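Local coordinates for protein glutamate--tRNA ligase (PDB 3AII) that ligates glutamate to tRNA as a non-discriminating class I synthetase, probably activating it with ATP to Glu-AMP before the transfer, at residues 398-404 against 426-432; 252-257 against 269-273; 319-324 against 378-384. One frame throughout, in Å; residues are numbered along the deposited sequence.

Contact 1: 398-404 against 426-432; sequences EEEARRY and RPLHPDH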
# COMPACT_ATOMS: atom_id res chain seq x y z
N GLU A 398 -15.94 11.80 -8.52
CA GLU A 398 -16.58 12.81 -9.36
C GLU A 398 -18.10 12.79 -9.19
O GLU A 398 -18.77 13.73 -9.59
CB GLU A 398 -16.19 12.68 -10.84
CG GLU A 398 -16.82 11.51 -11.54
CD GLU A 398 -16.22 11.29 -12.92
OE1 GLU A 398 -15.35 12.09 -13.33
OE2 GLU A 398 -16.63 10.31 -13.59
N GLU A 399 -18.62 11.75 -8.56
CA GLU A 399 -20.06 11.64 -8.39
C GLU A 399 -20.56 12.22 -7.08
O GLU A 399 -21.77 12.35 -6.88
CB GLU A 399 -20.52 10.19 -8.53
CG GLU A 399 -20.40 9.63 -9.94
CD GLU A 399 -21.08 10.51 -10.98
OE1 GLU A 399 -20.69 10.45 -12.17
OE2 GLU A 399 -22.02 11.26 -10.62
N GLU A 400 -19.65 12.56 -6.18
CA GLU A 400 -20.09 13.01 -4.86
C GLU A 400 -19.27 14.12 -4.22
O GLU A 400 -19.75 14.77 -3.30
CB GLU A 400 -20.17 11.82 -3.90
CG GLU A 400 -18.82 11.16 -3.61
CD GLU A 400 -18.94 10.02 -2.63
OE1 GLU A 400 -18.97 8.85 -3.07
OE2 GLU A 400 -19.00 10.29 -1.41
N ALA A 401 -18.04 14.33 -4.68
CA ALA A 401 -17.16 15.29 -4.02
C ALA A 401 -17.66 16.73 -4.20
O ALA A 401 -17.89 17.18 -5.33
CB ALA A 401 -15.73 15.16 -4.55
N ARG A 402 -17.78 17.47 -3.10
CA ARG A 402 -18.24 18.86 -3.14
C ARG A 402 -17.21 19.73 -3.87
O ARG A 402 -16.01 19.51 -3.73
CB ARG A 402 -18.45 19.41 -1.72
CG ARG A 402 -19.50 18.64 -0.93
CD ARG A 402 -19.48 19.01 0.56
NE ARG A 402 -20.07 20.31 0.83
CZ ARG A 402 -21.33 20.50 1.21
NH1 ARG A 402 -21.78 21.73 1.43
NH2 ARG A 402 -22.14 19.46 1.37
N ARG A 403 -17.71 20.70 -4.62
CA ARG A 403 -16.86 21.54 -5.45
C ARG A 403 -16.59 22.91 -4.84
O ARG A 403 -17.51 23.59 -4.38
CB ARG A 403 -17.49 21.75 -6.83
CG ARG A 403 -17.63 20.47 -7.65
CD ARG A 403 -18.13 20.81 -9.05
NE ARG A 403 -19.26 21.73 -9.03
CZ ARG A 403 -19.81 22.24 -10.13
NH1 ARG A 403 -19.33 21.91 -11.32
NH2 ARG A 403 -20.83 23.09 -10.05
N TYR A 404 -15.32 23.32 -4.86
CA TYR A 404 -14.92 24.66 -4.42
C TYR A 404 -13.87 25.25 -5.35
O TYR A 404 -13.15 24.51 -6.02
CB TYR A 404 -14.35 24.60 -3.00
CG TYR A 404 -15.32 24.03 -1.98
CD1 TYR A 404 -16.23 24.85 -1.33
CD2 TYR A 404 -15.36 22.66 -1.73
CE1 TYR A 404 -17.14 24.32 -0.42
CE2 TYR A 404 -16.27 22.13 -0.83
CZ TYR A 404 -17.14 22.97 -0.17
OH TYR A 404 -18.04 22.42 0.72
N ARG A 426 -23.40 28.80 -7.89
CA ARG A 426 -22.83 27.64 -8.55
C ARG A 426 -23.04 26.41 -7.67
O ARG A 426 -22.73 26.43 -6.47
CB ARG A 426 -21.35 27.87 -8.84
CG ARG A 426 -20.65 26.68 -9.51
CD ARG A 426 -19.28 27.10 -10.06
NE ARG A 426 -18.61 26.01 -10.77
CZ ARG A 426 -18.84 25.68 -12.04
NH1 ARG A 426 -18.17 24.67 -12.59
NH2 ARG A 426 -19.73 26.34 -12.76
N PRO A 427 -23.58 25.32 -8.23
CA PRO A 427 -23.81 24.13 -7.41
C PRO A 427 -22.57 23.59 -6.71
O PRO A 427 -21.46 23.54 -7.27
CB PRO A 427 -24.30 23.08 -8.41
CG PRO A 427 -24.96 23.92 -9.48
CD PRO A 427 -24.09 25.13 -9.60
N LEU A 428 -22.76 23.17 -5.47
CA LEU A 428 -21.74 22.37 -4.81
C LEU A 428 -21.50 21.05 -5.54
O LEU A 428 -20.38 20.55 -5.56
CB LEU A 428 -22.11 22.15 -3.35
CG LEU A 428 -21.80 23.41 -2.53
CD1 LEU A 428 -22.79 23.54 -1.35
CD2 LEU A 428 -20.37 23.34 -1.99
N HIS A 429 -22.55 20.48 -6.12
CA HIS A 429 -22.37 19.32 -6.99
C HIS A 429 -23.56 19.22 -7.94
O HIS A 429 -24.69 19.12 -7.49
CB HIS A 429 -22.24 18.03 -6.19
CG HIS A 429 -21.70 16.90 -7.01
ND1 HIS A 429 -22.42 16.34 -8.05
CD2 HIS A 429 -20.50 16.28 -6.99
CE1 HIS A 429 -21.68 15.40 -8.62
NE2 HIS A 429 -20.52 15.34 -7.99
N PRO A 430 -23.30 19.25 -9.26
CA PRO A 430 -24.40 19.31 -10.23
C PRO A 430 -25.38 18.14 -10.14
O PRO A 430 -26.54 18.29 -10.54
CB PRO A 430 -23.68 19.31 -11.59
CG PRO A 430 -22.28 18.84 -11.30
CD PRO A 430 -21.98 19.30 -9.90
N ASP A 431 -24.95 17.00 -9.61
CA ASP A 431 -25.82 15.83 -9.49
C ASP A 431 -26.55 15.75 -8.15
O ASP A 431 -27.37 14.85 -7.94
CB ASP A 431 -25.03 14.55 -9.72
CG ASP A 431 -24.42 14.49 -11.10
OD1 ASP A 431 -25.00 15.09 -12.03
OD2 ASP A 431 -23.36 13.84 -11.25
N HIS A 432 -26.23 16.66 -7.24
CA HIS A 432 -26.78 16.60 -5.89
C HIS A 432 -27.35 17.94 -5.46
O HIS A 432 -26.73 18.66 -4.68
CB HIS A 432 -25.71 16.17 -4.90
CG HIS A 432 -25.25 14.76 -5.09
ND1 HIS A 432 -25.88 13.69 -4.49
CD2 HIS A 432 -24.22 14.24 -5.80
CE1 HIS A 432 -25.25 12.57 -4.83
NE2 HIS A 432 -24.24 12.88 -5.62
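His429 and His432 project from a type I beta turn and each uses NE2 to hold a backbone carbonyl of 398-404. His429 NE2 donates to Glu398 O at 2.9 Å, the oxygen lying near the ring plane although the nitrogen stands well above the carbonyl plane. His432 NE2 reaches Glu399 O at 2.8 Å, again near its ring plane, while its CD2 rests over a face of the His429 ring. Asp431 N donates to His429 ND1 (3.0 Å), so both ring nitrogens of His429 are engaged and its rotation is fixed. A leucine in place of His429 would probably leave Glu398 O and Asp431 N without these mates and free the turn to shift. Further along, Arg403 N meets Leu428 O at 2.8 Å.

Among the charged groups, the given conformer of Arg403 (a second is deposited) bends at chi3, -47°, bringing NH2 within 2.9 Å of Pro427 O. Pro430 CD sits over one face of its guanidinium, and the Arg426 guanidinium stacks on the other, planes 21° apart. Glu532, in a salt bridge with Arg426, probably eases this pairing of like charges, and Asp462 binds Arg426 as well. Glu399 OE2 and Asp431 OD2 come within 3.0 Å, which may favour protonation of one carboxylate.

Leu428 puts CD2 3.7 Å from Tyr404 CZ and its other methyl, CD1, near Arg402 NH1, which salt-bridges to Glu522.

Within the anticodon-binding region, the contact ties the chain leaving helix 386-397 and entering strand 402-408 to the end of strand 422-427, flanked by strands 437-442 and 528-531.

Contact 2: 252-257 against 269-273; sequences VSMRIV and RVYPM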
# COMPACT_ATOMS: atom_id res chain seq x y z
N VAL A 252 18.47 -24.31 3.49
CA VAL A 252 18.53 -24.08 4.94
C VAL A 252 17.16 -23.80 5.56
O VAL A 252 16.44 -22.89 5.13
CB VAL A 252 19.46 -22.89 5.25
CG1 VAL A 252 19.41 -22.55 6.73
CG2 VAL A 252 20.88 -23.21 4.83
N SER A 253 16.81 -24.59 6.57
CA SER A 253 15.54 -24.43 7.28
C SER A 253 15.65 -23.71 8.61
O SER A 253 14.67 -23.13 9.08
CB SER A 253 14.86 -25.79 7.49
OG SER A 253 15.66 -26.65 8.30
N MET A 254 16.82 -23.78 9.25
CA MET A 254 17.03 -23.13 10.56
C MET A 254 18.41 -22.50 10.62
O MET A 254 19.38 -23.12 10.18
CB MET A 254 16.97 -24.14 11.71
CG MET A 254 15.63 -24.71 12.05
SD MET A 254 14.65 -23.43 12.91
CE MET A 254 13.18 -24.34 13.38
N ARG A 255 18.49 -21.30 11.20
CA ARG A 255 19.76 -20.62 11.39
C ARG A 255 19.87 -20.06 12.79
O ARG A 255 18.88 -19.97 13.51
CB ARG A 255 19.93 -19.49 10.37
CG ARG A 255 18.84 -18.45 10.47
CD ARG A 255 19.04 -17.29 9.51
NE ARG A 255 18.06 -16.25 9.75
CZ ARG A 255 17.95 -15.15 9.01
NH1 ARG A 255 17.03 -14.24 9.29
NH2 ARG A 255 18.77 -14.96 7.98
N ILE A 256 21.09 -19.67 13.17
CA ILE A 256 21.31 -19.08 14.48
C ILE A 256 21.48 -17.57 14.30
O ILE A 256 22.27 -17.15 13.46
CB ILE A 256 22.59 -19.66 15.13
CG1 ILE A 256 22.47 -21.18 15.29
CG2 ILE A 256 22.83 -18.98 16.48
CD1 ILE A 256 23.80 -21.89 15.61
N VAL A 257 20.72 -16.78 15.05
CA VAL A 257 20.79 -15.32 14.97
C VAL A 257 20.86 -14.78 16.38
O VAL A 257 19.99 -15.06 17.20
CB VAL A 257 19.54 -14.73 14.29
CG1 VAL A 257 19.65 -13.19 14.17
CG2 VAL A 257 19.30 -15.38 12.93
N ARG A 269 17.48 -17.86 19.91
CA ARG A 269 18.54 -17.56 18.96
C ARG A 269 18.47 -18.46 17.74
O ARG A 269 19.18 -18.25 16.77
CB ARG A 269 19.91 -17.69 19.62
CG ARG A 269 20.33 -19.13 19.87
CD ARG A 269 21.77 -19.20 20.36
NE ARG A 269 21.94 -18.54 21.65
CZ ARG A 269 23.11 -18.43 22.28
NH1 ARG A 269 24.20 -18.94 21.73
NH2 ARG A 269 23.18 -17.82 23.45
N VAL A 270 17.61 -19.48 17.78
CA VAL A 270 17.52 -20.36 16.62
C VAL A 270 16.21 -20.04 15.90
O VAL A 270 15.13 -20.17 16.49
CB VAL A 270 17.56 -21.85 17.02
CG1 VAL A 270 17.50 -22.72 15.77
CG2 VAL A 270 18.84 -22.18 17.81
N TYR A 271 16.31 -19.62 14.64
CA TYR A 271 15.16 -19.10 13.90
C TYR A 271 14.92 -19.86 12.60
O TYR A 271 15.87 -20.26 11.92
CB TYR A 271 15.38 -17.63 13.54
CG TYR A 271 15.16 -16.70 14.70
CD1 TYR A 271 16.19 -16.40 15.59
CD2 TYR A 271 13.91 -16.15 14.92
CE1 TYR A 271 15.96 -15.54 16.66
CE2 TYR A 271 13.68 -15.30 15.97
CZ TYR A 271 14.71 -15.01 16.84
OH TYR A 271 14.44 -14.15 17.88
N PRO A 272 13.64 -20.06 12.24
CA PRO A 272 13.34 -20.74 10.98
C PRO A 272 13.51 -19.80 9.80
O PRO A 272 13.30 -18.57 9.90
CB PRO A 272 11.85 -21.11 11.13
CG PRO A 272 11.31 -20.01 11.98
CD PRO A 272 12.42 -19.75 13.00
N MET A 273 13.90 -20.38 8.67
CA MET A 273 13.86 -19.69 7.40
C MET A 273 12.45 -19.79 6.83
O MET A 273 11.70 -20.72 7.15
CB MET A 273 14.86 -20.29 6.42
CG MET A 273 16.30 -20.18 6.89
SD MET A 273 16.78 -18.46 7.08
CE MET A 273 16.97 -17.95 5.38
O HOH W 1 15.04 -16.21 10.36
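Strands 252-256 and 270-272 run antiparallel, their axes 4.6 Å apart at closest and their directions 150° apart, with Arg255 and Tyr271 as a hydrogen-bonded pair joined by Arg255 N to Tyr271 O (2.9 Å) and Tyr271 N to Arg255 O (2.8 Å). Val257 N to Arg269 O and Met273 N to Ser253 O extend the ladder on either side.

On the face bearing Met254, Ile256, Val270 and Pro272, Met254 is bent at chi2 (-73°), which folds its sulfur back over the partner strand. There SD lies 3.6 Å from Pro272 CA and 4.1 Å from Val270 CG1. Tyr175, Tyr176 and Thr179 of helix 172-184 cover this methionine. Ile256 CG2 and Arg269 CD run alongside each other, and Arg269 NH1 continues to Met228 O.

The pair closes one side of a four-stranded antiparallel sheet in the order 188-191, 234-237, 252-256, 270-272. Ser253 and Met254 together face Val235 in a classic beta bulge, and Met273 is the N-cap residue of helix 274-284. The zinc ion, held by Cys191, Cys193, Cys208 and Cys210, lies about 10 Å from the Val252 side chain.

The other face carries Arg255 and Tyr271. In its given conformer Arg255 puts CG between its backbone N and carbonyl carbon (chi1 59°) and then extends, so that Met273 SD, 3.5 Å from Arg255 CD, lies over a face of the guanidinium. A water donates to Pro272 O and accepts a weak bond from Arg255 NH1. Next to them, Val257 CB touches Tyr271 CD1 at 4.0 Å.

Contact 3: 319-324 against 378-384; sequences HYGRLK and KIADSTM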
# COMPACT_ATOMS: atom_id res chain seq x y z
N HIS A 319 0.19 -18.97 -8.49
CA HIS A 319 1.11 -17.84 -8.56
C HIS A 319 0.68 -16.89 -9.67
O HIS A 319 0.39 -17.31 -10.79
CB HIS A 319 2.54 -18.34 -8.84
CG HIS A 319 3.22 -18.94 -7.65
ND1 HIS A 319 2.77 -20.08 -7.03
CD2 HIS A 319 4.33 -18.56 -6.97
CE1 HIS A 319 3.56 -20.38 -6.02
NE2 HIS A 319 4.52 -19.47 -5.96
N TYR A 320 0.63 -15.60 -9.35
CA TYR A 320 0.23 -14.61 -10.35
C TYR A 320 1.35 -13.62 -10.65
O TYR A 320 2.29 -13.45 -9.87
CB TYR A 320 -1.04 -13.88 -9.91
CG TYR A 320 -0.97 -13.26 -8.54
CD1 TYR A 320 -1.63 -13.83 -7.46
CD2 TYR A 320 -0.25 -12.09 -8.32
CE1 TYR A 320 -1.58 -13.25 -6.20
CE2 TYR A 320 -0.18 -11.51 -7.07
CZ TYR A 320 -0.85 -12.09 -6.01
OH TYR A 320 -0.80 -11.52 -4.77
N GLY A 321 1.24 -12.97 -11.81
CA GLY A 321 2.30 -12.10 -12.29
C GLY A 321 2.57 -10.88 -11.44
O GLY A 321 1.75 -10.49 -10.62
N ARG A 322 3.74 -10.28 -11.65
CA ARG A 322 4.12 -9.08 -10.92
C ARG A 322 3.31 -7.87 -11.38
O ARG A 322 2.79 -7.84 -12.50
CB ARG A 322 5.61 -8.80 -11.08
CG ARG A 322 6.50 -9.88 -10.51
CD ARG A 322 7.97 -9.47 -10.53
NE ARG A 322 8.81 -10.45 -9.84
CZ ARG A 322 10.11 -10.28 -9.61
NH1 ARG A 322 10.72 -9.17 -10.01
NH2 ARG A 322 10.79 -11.22 -8.98
N LEU A 323 3.20 -6.89 -10.50
CA LEU A 323 2.53 -5.64 -10.82
C LEU A 323 3.53 -4.51 -10.62
O LEU A 323 4.09 -4.36 -9.53
CB LEU A 323 1.32 -5.44 -9.91
CG LEU A 323 0.25 -4.50 -10.43
CD1 LEU A 323 -0.39 -5.09 -11.67
CD2 LEU A 323 -0.79 -4.22 -9.36
N LYS A 324 3.77 -3.73 -11.66
CA LYS A 324 4.76 -2.67 -11.60
C LYS A 324 4.30 -1.41 -12.32
O LYS A 324 3.64 -1.49 -13.36
CB LYS A 324 6.09 -3.16 -12.19
CG LYS A 324 6.68 -4.37 -11.48
CD LYS A 324 7.93 -4.88 -12.17
CE LYS A 324 8.53 -6.05 -11.40
NZ LYS A 324 9.77 -6.56 -12.04
N LYS A 378 -4.02 -13.05 -12.98
CA LYS A 378 -3.33 -13.14 -14.27
C LYS A 378 -1.93 -13.73 -14.12
O LYS A 378 -1.11 -13.23 -13.34
CB LYS A 378 -3.26 -11.74 -14.90
CG LYS A 378 -2.54 -11.70 -16.24
CD LYS A 378 -2.57 -10.30 -16.82
CE LYS A 378 -1.80 -10.23 -18.13
NZ LYS A 378 -1.95 -8.91 -18.79
N ILE A 379 -1.65 -14.79 -14.87
CA ILE A 379 -0.35 -15.43 -14.80
C ILE A 379 0.75 -14.50 -15.30
O ILE A 379 1.81 -14.37 -14.68
CB ILE A 379 -0.30 -16.75 -15.60
CG1 ILE A 379 -1.46 -17.66 -15.20
CG2 ILE A 379 1.04 -17.44 -15.39
CD1 ILE A 379 -1.48 -18.02 -13.73
N ALA A 380 0.50 -13.85 -16.43
CA ALA A 380 1.50 -12.99 -17.04
C ALA A 380 1.68 -11.68 -16.26
O ALA A 380 0.74 -11.16 -15.65
CB ALA A 380 1.15 -12.70 -18.49
N ASP A 381 2.90 -11.16 -16.27
CA ASP A 381 3.21 -9.90 -15.63
C ASP A 381 2.33 -8.80 -16.20
O ASP A 381 2.22 -8.65 -17.41
CB ASP A 381 4.68 -9.55 -15.86
CG ASP A 381 5.46 -9.44 -14.58
OD1 ASP A 381 5.81 -8.30 -14.20
OD2 ASP A 381 5.72 -10.49 -13.95
N SER A 382 1.70 -8.03 -15.32
CA SER A 382 0.94 -6.87 -15.75
C SER A 382 1.67 -5.59 -15.35
O SER A 382 2.69 -5.64 -14.65
CB SER A 382 -0.48 -6.90 -15.18
OG SER A 382 -0.48 -7.24 -13.81
N THR A 383 1.16 -4.45 -15.81
CA THR A 383 1.82 -3.17 -15.55
C THR A 383 0.82 -2.06 -15.27
O THR A 383 0.31 -1.42 -16.19
CB THR A 383 2.70 -2.75 -16.75
OG1 THR A 383 3.64 -3.78 -17.05
CG2 THR A 383 3.44 -1.46 -16.44
N MET A 384 0.53 -1.84 -13.99
CA MET A 384 -0.40 -0.78 -13.60
C MET A 384 0.33 0.53 -13.29
O MET A 384 1.45 0.53 -12.76
CB MET A 384 -1.27 -1.21 -12.41
CG MET A 384 -1.13 -0.36 -11.15
SD MET A 384 0.30 -0.79 -10.14
CE MET A 384 0.14 0.36 -8.77
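Arg322 and Asp381 lie side by side and point the same way, yet the bond between them runs from the backbone N-H of Arg322, not its guanidinium, to the carboxylate. Asp381 OD2 accepts from Arg322 N at 3.0 Å, the nitrogen approaching from above the carboxylate, 71° out of its plane. Beside this bond Asp381 OD1 packs against Arg322 CB at 3.2 Å. The Arg322 chain then runs on extended, leaving its NE 5.1 Å from Asp381 OD2, so the charges are near without a salt bridge.

Leu323 and Met384 cross at about a right angle, with Leu323 CD2 3.7 Å from Met384 SD. Setting CG anti to its backbone N (chi1 -158°) turns Leu323 so that its other methyl, CD1, comes 3.0 Å from Ser382 OG, a tight fit. Met372 and Ile375 of helix 365-375 also touch this leucine.

Two backbone bonds accompany these side chains: ahead of the arginine Gly321 N points straight at Lys378 O (2.8 Å, 179° at the hydrogen), and between the two pairs Ser382 N donates to Arg322 O at 3.0 Å. Gly321 sits so close that a beta carbon on it would collide with Ala380 O, consistent with a glycine at this position. Lys324 N is buried with no partner in the model.

Gly321 O accepts from Arg115 of helix 111-126, which begins inside the 'HIGH' region. Two irregular segments thus meet in the class I catalytic domain; 319-324 leads into the unmodelled residues 325-331, consistent with the mobile KMSKS-type loop that class I synthetases carry after this part of the fold.

How the contacts relate
Contact 2 is the buried one of the three, contact 1 is partly buried, and contact 3 lies at the surface although nearer the middle of the chain. Contacts 2 and 3 both belong to the catalytic domain, their nearest atoms about 15 Å apart; contact 1 belongs to the anticodon-binding region, its centre about 58 Å from that of contact 2. Helix 386-397 runs from just after segment 378-384 of contact 3 to just before segment 398-404 of contact 1, while contact 2 pairs strands of a separate sheet. Chemistry follows place: regular strand pairing with sulfur and aliphatic packing in contact 2, histidine and arginine side chains gripping carbonyls in contact 1, and a few loop bonds, one to a carboxylate, in contact 3.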